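Local coordinates for protein myosin-4 (Saccharomyces cerevisiae, PDB 3MMI) that helps localise mRNAs such as ASH1 to the bud as a class V myosin motor, recruited through SHE3, this chain being its globular tail, at residues 83-88 with 102-107. Sequence-based numbering, arbitrary orientation.
Sequences LTVESI and IFWLSN
Trp104 presents its indole to two branched aliphatic residues, Val85 and Ile88, one helical turn apart. The bicyclic ring is long enough to touch both: CG1 of Val85 lies 3.8 Å from CE3 of Trp104, while CG2 of Ile88 comes within 3.6 Å of NE1 of Trp104, both methyls approaching obliquely. Ile88 crosses the indole at about a right angle and sets CD1 over one face, offset toward the rim. Val85 and Ile88 each turn the touching methyl anti to the backbone N (chi1 -178° for Val85); these gamma methyls, close to the backbone, give a compact apolar surface against the flat indole. On the opposite face Phe103 comes edge-on, its CD2 over the indole centre. Replacing the indole by the methyl of an alanine is likely to open a gap between the helices, leaving Val85 and Ile88 without the surface they rest on. The Asn107 amide reaches back one turn, ND2 to Phe103 O (3.1 Å), opposite the backbone N-H of Asn107 across the carbonyl plane, which holds ND2 over the Phe103 ring. This contact joins helix 71-91 to helix 97-108 in the all-helical dilute domain; Pro54 of helix 53-67 and Leu38 also pack against Trp104, and helix 132-168 meets Leu105.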
loop_
_atom_site.group_PDB
_atom_site.type_symbol
_atom_site.label_atom_id
_atom_site.label_comp_id
_atom_site.label_asym_id
_atom_site.label_seq_id
_atom_site.Cartn_x
_atom_site.Cartn_y
_atom_site.Cartn_z
ATOM N N LEU A 83 7.054 -6.897 -18.149
ATOM C CA LEU A 83 8.386 -7.096 -17.600
ATOM C C LEU A 83 9.222 -5.834 -17.770
ATOM O O LEU A 83 10.047 -5.508 -16.916
ATOM C CB LEU A 83 9.075 -8.280 -18.280
ATOM C CG LEU A 83 9.627 -9.367 -17.356
ATOM N N THR A 84 9.005 -5.121 -18.872
ATOM C CA THR A 84 9.718 -3.902 -19.106
ATOM C C THR A 84 9.256 -2.774 -18.212
ATOM O O THR A 84 10.089 -2.113 -17.579
ATOM C CB THR A 84 9.580 -3.467 -20.560
ATOM O OG1 THR A 84 10.197 -4.467 -21.399
ATOM C CG2 THR A 84 10.254 -2.092 -20.782
ATOM N N VAL A 85 7.938 -2.511 -18.189
ATOM C CA VAL A 85 7.383 -1.483 -17.276
ATOM C C VAL A 85 7.767 -1.802 -15.806
ATOM O O VAL A 85 8.161 -0.902 -15.066
ATOM C CB VAL A 85 5.828 -1.204 -17.409
ATOM C CG1 VAL A 85 5.426 -0.111 -16.476
ATOM C CG2 VAL A 85 5.411 -0.761 -18.774
ATOM N N GLU A 86 7.676 -3.072 -15.410
ATOM C CA GLU A 86 8.139 -3.460 -14.079
ATOM C C GLU A 86 9.585 -3.001 -13.727
ATOM O O GLU A 86 9.829 -2.404 -12.672
ATOM C CB GLU A 86 7.996 -4.977 -13.868
ATOM C CG GLU A 86 8.500 -5.507 -12.478
ATOM C CD GLU A 86 8.087 -7.010 -12.249
ATOM O OE1 GLU A 86 8.002 -7.437 -11.079
ATOM O OE2 GLU A 86 7.820 -7.789 -13.224
ATOM N N SER A 87 10.545 -3.257 -14.614
ATOM C CA SER A 87 11.931 -2.883 -14.328
ATOM C C SER A 87 12.158 -1.381 -14.460
ATOM O O SER A 87 12.899 -0.798 -13.666
ATOM C CB SER A 87 12.925 -3.673 -15.191
ATOM O OG SER A 87 12.861 -3.246 -16.526
ATOM N N ILE A 88 11.496 -0.731 -15.405
ATOM C CA ILE A 88 11.522 0.707 -15.377
ATOM C C ILE A 88 11.139 1.234 -13.978
ATOM O O ILE A 88 11.914 1.976 -13.389
ATOM C CB ILE A 88 10.592 1.314 -16.391
ATOM C CG1 ILE A 88 10.971 0.837 -17.789
ATOM C CG2 ILE A 88 10.665 2.814 -16.338
ATOM C CD1 ILE A 88 10.203 1.545 -18.928
ATOM N N ILE A 102 3.608 6.713 -10.075
ATOM C CA ILE A 102 2.255 7.083 -10.413
ATOM C C ILE A 102 1.943 7.108 -11.893
ATOM O O ILE A 102 0.914 6.618 -12.295
ATOM C CB ILE A 102 1.849 8.427 -9.776
ATOM C CG1 ILE A 102 1.795 8.275 -8.248
ATOM C CG2 ILE A 102 0.450 8.812 -10.195
ATOM C CD1 ILE A 102 1.908 9.704 -7.478
ATOM N N PHE A 103 2.840 7.695 -12.708
ATOM C CA PHE A 103 2.640 7.736 -14.167
ATOM C C PHE A 103 2.461 6.294 -14.677
ATOM O O PHE A 103 1.498 5.999 -15.305
ATOM C CB PHE A 103 3.887 8.350 -14.823
ATOM C CG PHE A 103 3.873 8.280 -16.319
ATOM C CD1 PHE A 103 3.050 9.143 -17.046
ATOM C CD2 PHE A 103 4.686 7.373 -17.005
ATOM C CE1 PHE A 103 3.039 9.090 -18.450
ATOM C CE2 PHE A 103 4.674 7.340 -18.382
ATOM C CZ PHE A 103 3.857 8.190 -19.106
ATOM N N TRP A 104 3.402 5.406 -14.349
ATOM C CA TRP A 104 3.389 4.033 -14.881
ATOM C C TRP A 104 2.134 3.272 -14.370
ATOM O O TRP A 104 1.435 2.584 -15.139
ATOM C CB TRP A 104 4.724 3.296 -14.573
ATOM C CG TRP A 104 5.899 3.917 -15.442
ATOM C CD1 TRP A 104 7.009 4.612 -14.996
ATOM C CD2 TRP A 104 6.000 3.900 -16.881
ATOM N NE1 TRP A 104 7.794 4.987 -16.064
ATOM C CE2 TRP A 104 7.197 4.575 -17.230
ATOM C CE3 TRP A 104 5.201 3.375 -17.903
ATOM C CZ2 TRP A 104 7.607 4.736 -18.578
ATOM C CZ3 TRP A 104 5.606 3.512 -19.226
ATOM C CH2 TRP A 104 6.799 4.197 -19.553
ATOM N N LEU A 105 1.807 3.461 -13.095
ATOM C CA LEU A 105 0.750 2.696 -12.496
ATOM C C LEU A 105 -0.560 3.189 -13.009
ATOM O O LEU A 105 -1.453 2.410 -13.282
ATOM C CB LEU A 105 0.763 2.729 -10.987
ATOM C CG LEU A 105 1.842 1.783 -10.407
ATOM C CD1 LEU A 105 2.269 2.108 -9.019
ATOM C CD2 LEU A 105 1.479 0.296 -10.562
ATOM N N SER A 106 -0.664 4.482 -13.200
ATOM C CA SER A 106 -1.855 4.998 -13.813
ATOM C C SER A 106 -2.111 4.451 -15.210
ATOM O O SER A 106 -3.253 4.168 -15.535
ATOM C CB SER A 106 -1.783 6.516 -13.896
ATOM O OG SER A 106 -3.060 6.916 -14.361
ATOM N N ASN A 107 -1.032 4.249 -16.004
ATOM C CA ASN A 107 -1.115 3.644 -17.350
ATOM C C ASN A 107 -1.506 2.142 -17.252
ATOM O O ASN A 107 -2.410 1.703 -17.916
ATOM C CB ASN A 107 0.203 3.887 -18.141
ATOM C CG ASN A 107 0.193 5.267 -18.912
ATOM O OD1 ASN A 107 -0.363 5.362 -20.010
ATOM N ND2 ASN A 107 0.793 6.310 -18.310
#